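PDB 6T2N: glycoside hydrolase family 16 protein, which probably hydrolyses internal beta-galactosidic linkages in mucin O-glycans as an endo-acting O-glycanase, helping a human gut bacterium to start mucin breakdown. Local coordinates for residues L100-N111 / T125-V135; G258-P266 / Q313-P321. One frame throughout, in Å; residues are numbered along the deposited sequence.

The two contacts follow one another along the chain, contact 1 (100-111 with 125-135) closing before contact 2 (258-266 with 313-321) opens. They lie on opposite sides of the chain's centre, with their own centres about 36 Å apart and their nearest atoms about 14 Å apart. Strand 127-136 of contact 1 pairs with strand 267-275, which begins just after the loop of contact 2, and strand 99-104 pairs with strand 292-302, which leads to helix 305-311 and the tail 313-321. The two regions do not touch; these strand pairings connect them through the beta-sandwich. Contact 1 joins strands of its two sheets, and contact 2 packs the C-terminal tail on a loop.

Contact 1: residues L100-N111 / T125-V135; sequences LVLETHFEKFAN and TKFMPYTSGSV
Thr131 pairs with His105 in a single antiparallel bridge of the jelly-roll beta-sandwich that characterises family 16 glycoside hydrolases. Here the chain leaves strand 99-104, in one sheet, and joins strand 127-136 of the other through 109-110. The bridge has a bond each way, Thr131 N to His105 O at 2.9 Å and His105 N to Thr131 O at 3.0 Å. With chi1 at 54°, the hydroxyl of Thr131 lies between its own N and carbonyl carbon and donates a hydrogen bond to Glu107, OG1 to OE1 2.8 Å, from the anti side and tilted out of the carboxylate plane. Lys91 and Arg89 form salt bridges with the same OE1, and Asn92 reaches the threonine hydroxyl, so the two side chains share one polar cluster. The methyl CG2 of Thr131 packs against CB and the ring of Phe109, still beside the Glu107 carboxylate. Next to it, Tyr130 offers a ring face to the edge of Phe106 in a T-shaped stack, centroids 5.5 Å apart and planes at 75°; the phenol is held at its far end by the carbonyl of Pro284. After a one-residue shift of register, a second short ladder pairs Phe109 with Met128 and Ala110 with Phe127. The extended chain of Lys108 runs across one face of the Phe127 ring, CE 4.0 Å from the ring centroid as a CH-pi contact and NZ 4.8 Å from the centroid as a cation-pi contact. Ala110 CB meets Phe127 CE1 at 3.9 Å. Beyond this ladder Asn111 binds the facing chain twice: its N donates to Lys126 O, and its side-chain ND2 donates to Thr125 O at 2.8 Å, nearly straight and in the carbonyl plane.

Contact 2: residues G258-P266 / Q313-P321; sequences GAGNPFRTP and QFDPETGLP
Arg264 lies across Phe314 where the C-terminal tail, folded into an Asx turn and an ST turn, packs on the loop leading into strand 267-275 of the GH16 beta-sandwich. The contact is CH-pi: CD of Arg264 sits over one ring face, 4.0 Å from the centroid of Phe314. The guanidinium plane is 10° from that of the ring, but the group meets Phe314 CZ obliquely and forms no stack. The chain is extended from CG to NE, which carries the guanidinium beyond CD, where NH2 is hydrogen-bonded to the carbonyl of Lys233.

Apolar contacts continue nearby. Pro266 CD meets Pro316 CB at 3.7 Å, while Leu320 lays CD2 against the alpha carbon of Gly260. The methyl of Thr265 lies instead against backbone: CG2, anti to the carbonyl carbon, faces the carbonyl of Pro316 and lies 3.5 Å from Gly319 N. Its hydroxyl serves its own loop, OG1 donating to Pro262 O at 2.9 Å, and is also bonded to Asn170. A valine here would probably leave Pro262 O and Asn170 ND2 without the hydroxyl they share.

No conventional hydrogen bond joins the two segments. The alpha carbon of Gly319 makes weak CA-H...O contacts with Asn261 O and Arg264 O. The tail holds its own shape: Asp315 O accepts from both Thr318 N and Gly319 N, OD1 of Asp315 takes Glu317 N from above the carboxylate plane, and Thr318 OG1 accepts Leu320 N at 3.2 Å, almost straight at 172°.

Contact 1: residues L100-N111 / T125-V135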
loop_
_atom_site.group_PDB
_atom_site.type_symbol
_atom_site.label_atom_id
_atom_site.label_comp_id
_atom_site.label_asym_id
_atom_site.label_seq_id
_atom_site.Cartn_x
_atom_site.Cartn_y
_atom_site.Cartn_z
ATOM N N LEU A 100 -4.623 -14.088 -1.750
ATOM C CA LEU A 100 -3.263 -13.719 -2.202
ATOM C C LEU A 100 -2.287 -13.956 -1.045
ATOM O O LEU A 100 -2.536 -13.424 0.109
ATOM C CB LEU A 100 -3.224 -12.240 -2.584
ATOM C CG LEU A 100 -1.837 -11.717 -2.946
ATOM C CD1 LEU A 100 -1.307 -12.437 -4.169
ATOM C CD2 LEU A 100 -1.865 -10.225 -3.183
ATOM N N VAL A 101 -1.207 -14.666 -1.372
ATOM C CA VAL A 101 -0.104 -15.019 -0.446
ATOM C C VAL A 101 1.136 -14.261 -0.938
ATOM O O VAL A 101 1.577 -14.530 -2.097
ATOM C CB VAL A 101 0.094 -16.548 -0.402
ATOM C CG1 VAL A 101 1.133 -16.981 0.620
ATOM C CG2 VAL A 101 -1.218 -17.243 -0.130
ATOM N N LEU A 102 1.664 -13.338 -0.121
ATOM C CA LEU A 102 2.982 -12.722 -0.363
ATOM C C LEU A 102 3.929 -13.276 0.681
ATOM O O LEU A 102 3.715 -12.996 1.885
ATOM C CB LEU A 102 2.852 -11.219 -0.206
ATOM C CG LEU A 102 1.778 -10.547 -1.055
ATOM C CD1 LEU A 102 1.637 -9.064 -0.686
ATOM C CD2 LEU A 102 2.107 -10.726 -2.521
ATOM N N GLU A 103 4.903 -14.067 0.222
ATOM C CA GLU A 103 5.687 -14.987 1.079
ATOM C C GLU A 103 7.239 -14.779 0.957
ATOM O O GLU A 103 7.763 -14.636 -0.108
ATOM C CB GLU A 103 5.478 -16.434 0.709
ATOM C CG GLU A 103 6.312 -17.290 1.628
ATOM C CD GLU A 103 5.970 -18.742 1.594
ATOM O OE1 GLU A 103 5.925 -19.179 0.478
ATOM O OE2 GLU A 103 5.733 -19.350 2.683
ATOM N N THR A 104 7.779 -14.460 2.160
ATOM C CA THR A 104 9.081 -13.766 2.357
ATOM C C THR A 104 10.013 -14.859 2.815
ATOM O O THR A 104 9.655 -15.591 3.768
ATOM C CB THR A 104 8.989 -12.556 3.303
ATOM O OG1 THR A 104 8.028 -11.600 2.812
ATOM C CG2 THR A 104 10.339 -11.908 3.473
ATOM N N HIS A 105 11.083 -15.028 2.059
ATOM C CA HIS A 105 12.036 -16.152 2.199
ATOM C C HIS A 105 13.419 -15.556 2.379
ATOM O O HIS A 105 13.821 -14.799 1.477
ATOM C CB HIS A 105 12.099 -17.038 0.945
ATOM C CG HIS A 105 10.849 -17.754 0.621
ATOM N ND1 HIS A 105 10.550 -18.939 1.193
ATOM C CD2 HIS A 105 9.833 -17.450 -0.218
ATOM C CE1 HIS A 105 9.386 -19.350 0.730
ATOM N NE2 HIS A 105 8.928 -18.464 -0.145
ATOM N N PHE A 106 14.109 -15.922 3.455
ATOM C CA PHE A 106 15.570 -15.735 3.584
ATOM C C PHE A 106 16.227 -16.530 2.443
ATOM O O PHE A 106 16.209 -17.730 2.507
ATOM C CB PHE A 106 16.031 -16.189 4.961
ATOM C CG PHE A 106 17.519 -16.181 5.084
ATOM C CD1 PHE A 106 18.179 -14.992 5.330
ATOM C CD2 PHE A 106 18.258 -17.343 4.891
ATOM C CE1 PHE A 106 19.567 -14.981 5.425
ATOM C CE2 PHE A 106 19.640 -17.317 4.976
ATOM C CZ PHE A 106 20.291 -16.134 5.232
ATOM N N GLU A 107 16.741 -15.870 1.408
ATOM C CA GLU A 107 17.214 -16.531 0.166
ATOM C C GLU A 107 17.981 -15.497 -0.678
ATOM O O GLU A 107 17.385 -14.530 -1.182
ATOM C CB GLU A 107 16.033 -17.151 -0.570
ATOM C CG GLU A 107 16.224 -17.131 -2.066
ATOM C CD GLU A 107 15.019 -17.562 -2.878
ATOM O OE1 GLU A 107 13.872 -17.220 -2.494
ATOM O OE2 GLU A 107 15.221 -18.196 -3.908
ATOM N N LYS A 108 19.290 -15.658 -0.799
ATOM C CA LYS A 108 20.129 -14.709 -1.562
ATOM C C LYS A 108 19.710 -14.803 -3.018
ATOM O O LYS A 108 19.647 -15.919 -3.538
ATOM C CB LYS A 108 21.601 -15.053 -1.385
ATOM C CG LYS A 108 22.577 -14.180 -2.152
ATOM C CD LYS A 108 23.983 -14.524 -1.783
ATOM C CE LYS A 108 25.011 -13.846 -2.652
ATOM N NZ LYS A 108 26.346 -14.452 -2.428
ATOM N N PHE A 109 19.465 -13.667 -3.652
ATOM C CA PHE A 109 18.798 -13.623 -4.976
ATOM C C PHE A 109 19.179 -12.323 -5.674
ATOM O O PHE A 109 19.231 -11.281 -5.006
ATOM C CB PHE A 109 17.288 -13.774 -4.797
ATOM C CG PHE A 109 16.502 -14.036 -6.053
ATOM C CD1 PHE A 109 16.001 -12.990 -6.807
ATOM C CD2 PHE A 109 16.223 -15.332 -6.466
ATOM C CE1 PHE A 109 15.231 -13.226 -7.941
ATOM C CE2 PHE A 109 15.460 -15.563 -7.606
ATOM C CZ PHE A 109 14.937 -14.506 -8.329
ATOM N N ALA A 110 19.486 -12.409 -6.968
ATOM C CA ALA A 110 20.043 -11.278 -7.740
ATOM C C ALA A 110 18.962 -10.204 -7.910
ATOM O O ALA A 110 17.785 -10.574 -8.072
ATOM C CB ALA A 110 20.593 -11.759 -9.049
ATOM N N ASN A 111 19.355 -8.934 -7.780
ATOM C CA ASN A 111 18.496 -7.733 -7.934
ATOM C C ASN A 111 18.335 -7.424 -9.442
ATOM O O ASN A 111 19.259 -6.873 -10.042
ATOM C CB ASN A 111 19.142 -6.637 -7.071
ATOM C CG ASN A 111 18.718 -5.205 -7.344
ATOM O OD1 ASN A 111 17.590 -4.940 -7.802
ATOM N ND2 ASN A 111 19.618 -4.275 -7.032
ATOM N N THR A 125 23.816 -2.743 -5.870
ATOM C CA THR A 125 23.521 -3.866 -4.933
ATOM C C THR A 125 23.280 -5.111 -5.776
ATOM O O THR A 125 22.184 -5.212 -6.327
ATOM C CB THR A 125 22.347 -3.526 -3.985
ATOM O OG1 THR A 125 22.718 -2.341 -3.283
ATOM C CG2 THR A 125 22.005 -4.613 -2.979
ATOM N N LYS A 126 24.264 -5.991 -5.935
ATOM C CA LYS A 126 24.107 -7.116 -6.892
ATOM C C LYS A 126 22.970 -8.001 -6.383
ATOM O O LYS A 126 21.974 -8.196 -7.098
ATOM C CB LYS A 126 25.414 -7.886 -7.103
ATOM C CG LYS A 126 25.472 -8.663 -8.418
ATOM C CD LYS A 126 26.866 -9.184 -8.828
ATOM C CE LYS A 126 26.889 -9.844 -10.199
ATOM N NZ LYS A 126 27.517 -11.184 -10.151
ATOM N N PHE A 127 23.130 -8.496 -5.166
ATOM C CA PHE A 127 22.252 -9.505 -4.519
ATOM C C PHE A 127 21.584 -8.904 -3.286
ATOM O O PHE A 127 22.150 -7.989 -2.670
ATOM C CB PHE A 127 23.081 -10.717 -4.078
ATOM C CG PHE A 127 23.656 -11.538 -5.197
ATOM C CD1 PHE A 127 22.897 -12.516 -5.827
ATOM C CD2 PHE A 127 24.966 -11.346 -5.613
ATOM C CE1 PHE A 127 23.445 -13.291 -6.842
ATOM C CE2 PHE A 127 25.513 -12.123 -6.624
ATOM C CZ PHE A 127 24.755 -13.100 -7.230
ATOM N N MET A 128 20.417 -9.421 -2.922
ATOM C CA MET A 128 19.775 -9.161 -1.614
ATOM C C MET A 128 19.701 -10.494 -0.893
ATOM O O MET A 128 19.536 -11.494 -1.578
ATOM C CB MET A 128 18.376 -8.586 -1.829
ATOM C CG MET A 128 18.381 -7.082 -2.137
ATOM S SD MET A 128 18.995 -6.138 -0.744
ATOM C CE MET A 128 17.935 -4.704 -0.855
ATOM N N PRO A 129 19.839 -10.596 0.456
ATOM C CA PRO A 129 19.384 -11.801 1.163
ATOM C C PRO A 129 17.872 -11.631 0.998
ATOM O O PRO A 129 17.494 -10.545 0.555
ATOM C CB PRO A 129 19.933 -11.613 2.584
ATOM C CG PRO A 129 20.016 -10.116 2.768
ATOM C CD PRO A 129 20.275 -9.541 1.390
ATOM N N TYR A 130 16.991 -12.529 1.402
ATOM C CA TYR A 130 15.502 -12.125 1.440
ATOM C C TYR A 130 14.818 -11.647 0.114
ATOM O O TYR A 130 15.102 -10.637 -0.482
ATOM C CB TYR A 130 15.095 -10.956 2.367
ATOM C CG TYR A 130 15.276 -11.274 3.835
ATOM C CD1 TYR A 130 14.439 -12.200 4.521
ATOM C CD2 TYR A 130 16.435 -10.879 4.455
ATOM C CE1 TYR A 130 14.716 -12.654 5.824
ATOM C CE2 TYR A 130 16.738 -11.335 5.751
ATOM C CZ TYR A 130 15.877 -12.221 6.437
ATOM O OH TYR A 130 16.264 -12.584 7.696
ATOM N N THR A 131 13.903 -12.561 -0.340
ATOM C CA THR A 131 12.973 -12.384 -1.480
ATOM C C THR A 131 11.620 -12.174 -0.828
ATOM O O THR A 131 11.431 -12.645 0.304
ATOM C CB THR A 131 13.045 -13.599 -2.414
ATOM O OG1 THR A 131 12.826 -14.762 -1.625
ATOM C CG2 THR A 131 14.395 -13.775 -3.066
ATOM N N SER A 132 10.747 -11.431 -1.460
ATOM C CA SER A 132 9.351 -11.334 -0.993
ATOM C C SER A 132 8.512 -10.992 -2.215
ATOM O O SER A 132 9.122 -10.935 -3.336
ATOM C CB SER A 132 9.235 -10.335 0.155
ATOM O OG SER A 132 7.936 -10.376 0.756
ATOM N N GLY A 133 7.225 -10.694 -1.992
ATOM C CA GLY A 133 6.286 -10.253 -3.061
ATOM C C GLY A 133 5.674 -8.865 -2.849
ATOM O O GLY A 133 5.428 -8.459 -1.713
ATOM N N SER A 134 5.381 -8.209 -3.957
ATOM C CA SER A 134 4.716 -6.896 -4.037
ATOM C C SER A 134 3.896 -6.918 -5.323
ATOM O O SER A 134 4.480 -7.292 -6.403
ATOM C CB SER A 134 5.716 -5.738 -4.018
ATOM O OG SER A 134 5.051 -4.481 -4.025
ATOM N N VAL A 135 2.609 -6.580 -5.207
ATOM C CA VAL A 135 1.697 -6.366 -6.364
ATOM C C VAL A 135 1.292 -4.898 -6.401
ATOM O O VAL A 135 1.110 -4.297 -5.327
ATOM C CB VAL A 135 0.456 -7.277 -6.309
ATOM C CG1 VAL A 135 0.809 -8.708 -6.651
ATOM C CG2 VAL A 135 -0.270 -7.197 -4.975
#

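Contact 2: residues G258-P266 / Q313-P321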
loop_
_atom_site.group_PDB
_atom_site.type_symbol
_atom_site.label_atom_id
_atom_site.label_comp_id
_atom_site.label_asym_id
_atom_site.label_seq_id
_atom_site.Cartn_x
_atom_site.Cartn_y
_atom_site.Cartn_z
ATOM N N GLY A 258 -1.938 28.131 -7.611
ATOM C CA GLY A 258 -2.798 27.104 -8.254
ATOM C C GLY A 258 -2.496 25.726 -7.694
ATOM O O GLY A 258 -3.247 25.224 -6.828
ATOM N N ALA A 259 -1.354 25.184 -8.083
ATOM C CA ALA A 259 -0.996 23.767 -7.895
ATOM C C ALA A 259 -2.272 22.896 -7.710
ATOM O O ALA A 259 -2.734 22.397 -8.720
ATOM C CB ALA A 259 0.006 23.713 -6.760
ATOM N N GLY A 260 -2.795 22.718 -6.478
ATOM C CA GLY A 260 -4.128 22.185 -6.124
ATOM C C GLY A 260 -4.130 20.708 -5.731
ATOM O O GLY A 260 -4.344 19.865 -6.609
ATOM N N ASN A 261 -3.966 20.388 -4.448
ATOM C CA ASN A 261 -4.464 19.138 -3.784
ATOM C C ASN A 261 -4.054 17.823 -4.456
ATOM O O ASN A 261 -4.697 17.362 -5.397
ATOM C CB ASN A 261 -5.981 19.110 -3.618
ATOM C CG ASN A 261 -6.311 18.789 -2.183
ATOM O OD1 ASN A 261 -6.817 19.655 -1.444
ATOM N ND2 ASN A 261 -5.882 17.615 -1.761
ATOM N N PRO A 262 -3.067 17.088 -3.891
ATOM C CA PRO A 262 -2.702 15.783 -4.410
ATOM C C PRO A 262 -3.730 14.675 -4.113
ATOM O O PRO A 262 -3.645 13.602 -4.756
ATOM C CB PRO A 262 -1.399 15.555 -3.650
ATOM C CG PRO A 262 -1.657 16.131 -2.313
ATOM C CD PRO A 262 -2.289 17.437 -2.693
ATOM N N PHE A 263 -4.655 14.906 -3.180
ATOM C CA PHE A 263 -5.632 13.882 -2.722
ATOM C C PHE A 263 -6.945 13.928 -3.515
ATOM O O PHE A 263 -7.890 13.201 -3.154
ATOM C CB PHE A 263 -5.843 14.029 -1.215
ATOM C CG PHE A 263 -4.627 13.601 -0.440
ATOM C CD1 PHE A 263 -4.077 12.334 -0.658
ATOM C CD2 PHE A 263 -4.049 14.432 0.505
ATOM C CE1 PHE A 263 -2.973 11.909 0.041
ATOM C CE2 PHE A 263 -2.931 14.011 1.199
ATOM C CZ PHE A 263 -2.397 12.751 0.956
ATOM N N ARG A 264 -7.019 14.753 -4.562
ATOM C CA ARG A 264 -8.170 14.754 -5.514
ATOM C C ARG A 264 -7.622 14.346 -6.889
ATOM O O ARG A 264 -8.051 14.864 -7.903
ATOM C CB ARG A 264 -8.874 16.124 -5.540
ATOM C CG ARG A 264 -9.255 16.690 -4.170
ATOM C CD ARG A 264 -10.004 18.037 -4.229
ATOM N NE ARG A 264 -10.734 18.396 -2.983
ATOM C CZ ARG A 264 -10.670 19.576 -2.339
ATOM N NH1 ARG A 264 -9.934 20.569 -2.827
ATOM N NH2 ARG A 264 -11.323 19.748 -1.182
ATOM N N THR A 265 -6.647 13.463 -6.905
ATOM C CA THR A 265 -6.146 12.830 -8.139
ATOM C C THR A 265 -6.305 11.346 -7.905
ATOM O O THR A 265 -6.554 10.942 -6.771
ATOM C CB THR A 265 -4.724 13.306 -8.466
ATOM O OG1 THR A 265 -3.736 12.871 -7.519
ATOM C CG2 THR A 265 -4.714 14.817 -8.548
ATOM N N PRO A 266 -6.222 10.511 -8.964
ATOM C CA PRO A 266 -6.272 9.060 -8.780
ATOM C C PRO A 266 -4.997 8.508 -8.125
ATOM O O PRO A 266 -3.858 9.043 -8.274
ATOM C CB PRO A 266 -6.506 8.541 -10.196
ATOM C CG PRO A 266 -5.897 9.592 -11.084
ATOM C CD PRO A 266 -6.127 10.909 -10.377
ATOM N N GLN A 313 -15.263 15.790 -11.869
ATOM C CA GLN A 313 -15.220 17.265 -11.658
ATOM C C GLN A 313 -13.875 17.724 -11.050
ATOM O O GLN A 313 -13.871 18.775 -10.381
ATOM C CB GLN A 313 -16.486 17.715 -10.898
ATOM C CG GLN A 313 -16.456 17.671 -9.363
ATOM C CD GLN A 313 -17.835 17.871 -8.757
ATOM O OE1 GLN A 313 -18.825 17.862 -9.484
ATOM N NE2 GLN A 313 -17.930 18.040 -7.420
ATOM N N PHE A 314 -12.757 17.066 -11.368
ATOM C CA PHE A 314 -11.395 17.531 -11.005
ATOM C C PHE A 314 -10.357 17.128 -12.039
ATOM O O PHE A 314 -10.319 15.942 -12.371
ATOM C CB PHE A 314 -10.926 16.905 -9.702
ATOM C CG PHE A 314 -11.698 17.373 -8.513
ATOM C CD1 PHE A 314 -11.474 18.634 -7.995
ATOM C CD2 PHE A 314 -12.670 16.585 -7.951
ATOM C CE1 PHE A 314 -12.218 19.105 -6.922
ATOM C CE2 PHE A 314 -13.385 17.033 -6.860
ATOM C CZ PHE A 314 -13.170 18.295 -6.346
ATOM N N ASP A 315 -9.493 18.060 -12.441
ATOM C CA ASP A 315 -8.370 17.785 -13.373
ATOM C C ASP A 315 -7.535 16.697 -12.695
ATOM O O ASP A 315 -6.899 16.947 -11.674
ATOM C CB ASP A 315 -7.611 19.074 -13.733
ATOM C CG ASP A 315 -6.296 18.883 -14.489
ATOM O OD1 ASP A 315 -5.969 17.697 -14.889
ATOM O OD2 ASP A 315 -5.578 19.913 -14.660
ATOM N N PRO A 316 -7.550 15.426 -13.149
ATOM C CA PRO A 316 -6.839 14.402 -12.403
ATOM C C PRO A 316 -5.335 14.730 -12.342
ATOM O O PRO A 316 -4.721 14.305 -11.403
ATOM C CB PRO A 316 -7.207 13.083 -13.114
ATOM C CG PRO A 316 -7.660 13.506 -14.502
ATOM C CD PRO A 316 -8.244 14.894 -14.332
ATOM N N GLU A 317 -4.767 15.508 -13.271
ATOM C CA GLU A 317 -3.289 15.738 -13.291
ATOM C C GLU A 317 -2.896 16.681 -12.114
ATOM O O GLU A 317 -1.667 16.727 -11.766
ATOM C CB GLU A 317 -2.883 16.151 -14.717
ATOM C CG GLU A 317 -1.407 15.967 -15.108
ATOM C CD GLU A 317 -0.918 17.050 -16.094
ATOM O OE1 GLU A 317 -0.331 18.099 -15.630
ATOM O OE2 GLU A 317 -1.166 16.901 -17.340
ATOM N N THR A 318 -3.868 17.351 -11.452
ATOM C CA THR A 318 -3.618 18.486 -10.498
ATOM C C THR A 318 -4.556 18.521 -9.277
ATOM O O THR A 318 -4.141 19.115 -8.280
ATOM C CB THR A 318 -3.767 19.878 -11.132
ATOM O OG1 THR A 318 -5.161 20.114 -11.358
ATOM C CG2 THR A 318 -2.993 20.060 -12.420
ATOM N N GLY A 319 -5.789 18.015 -9.347
ATOM C CA GLY A 319 -6.729 18.058 -8.211
ATOM C C GLY A 319 -7.518 19.353 -8.117
ATOM O O GLY A 319 -8.369 19.418 -7.223
ATOM N N LEU A 320 -7.320 20.347 -8.993
ATOM C CA LEU A 320 -8.158 21.598 -9.020
ATOM C C LEU A 320 -9.568 21.313 -9.553
ATOM O O LEU A 320 -9.757 20.410 -10.374
ATOM C CB LEU A 320 -7.500 22.647 -9.923
ATOM C CG LEU A 320 -6.106 23.090 -9.497
ATOM C CD1 LEU A 320 -5.384 23.816 -10.634
ATOM C CD2 LEU A 320 -6.194 23.942 -8.238
ATOM N N PRO A 321 -10.614 22.081 -9.159
ATOM C CA PRO A 321 -11.873 22.067 -9.914
ATOM C C PRO A 321 -11.574 22.360 -11.418
ATOM O O PRO A 321 -11.083 21.498 -12.091
ATOM C CB PRO A 321 -12.727 23.120 -9.152
ATOM C CG PRO A 321 -12.194 23.098 -7.719
ATOM C CD PRO A 321 -10.701 22.914 -7.931
#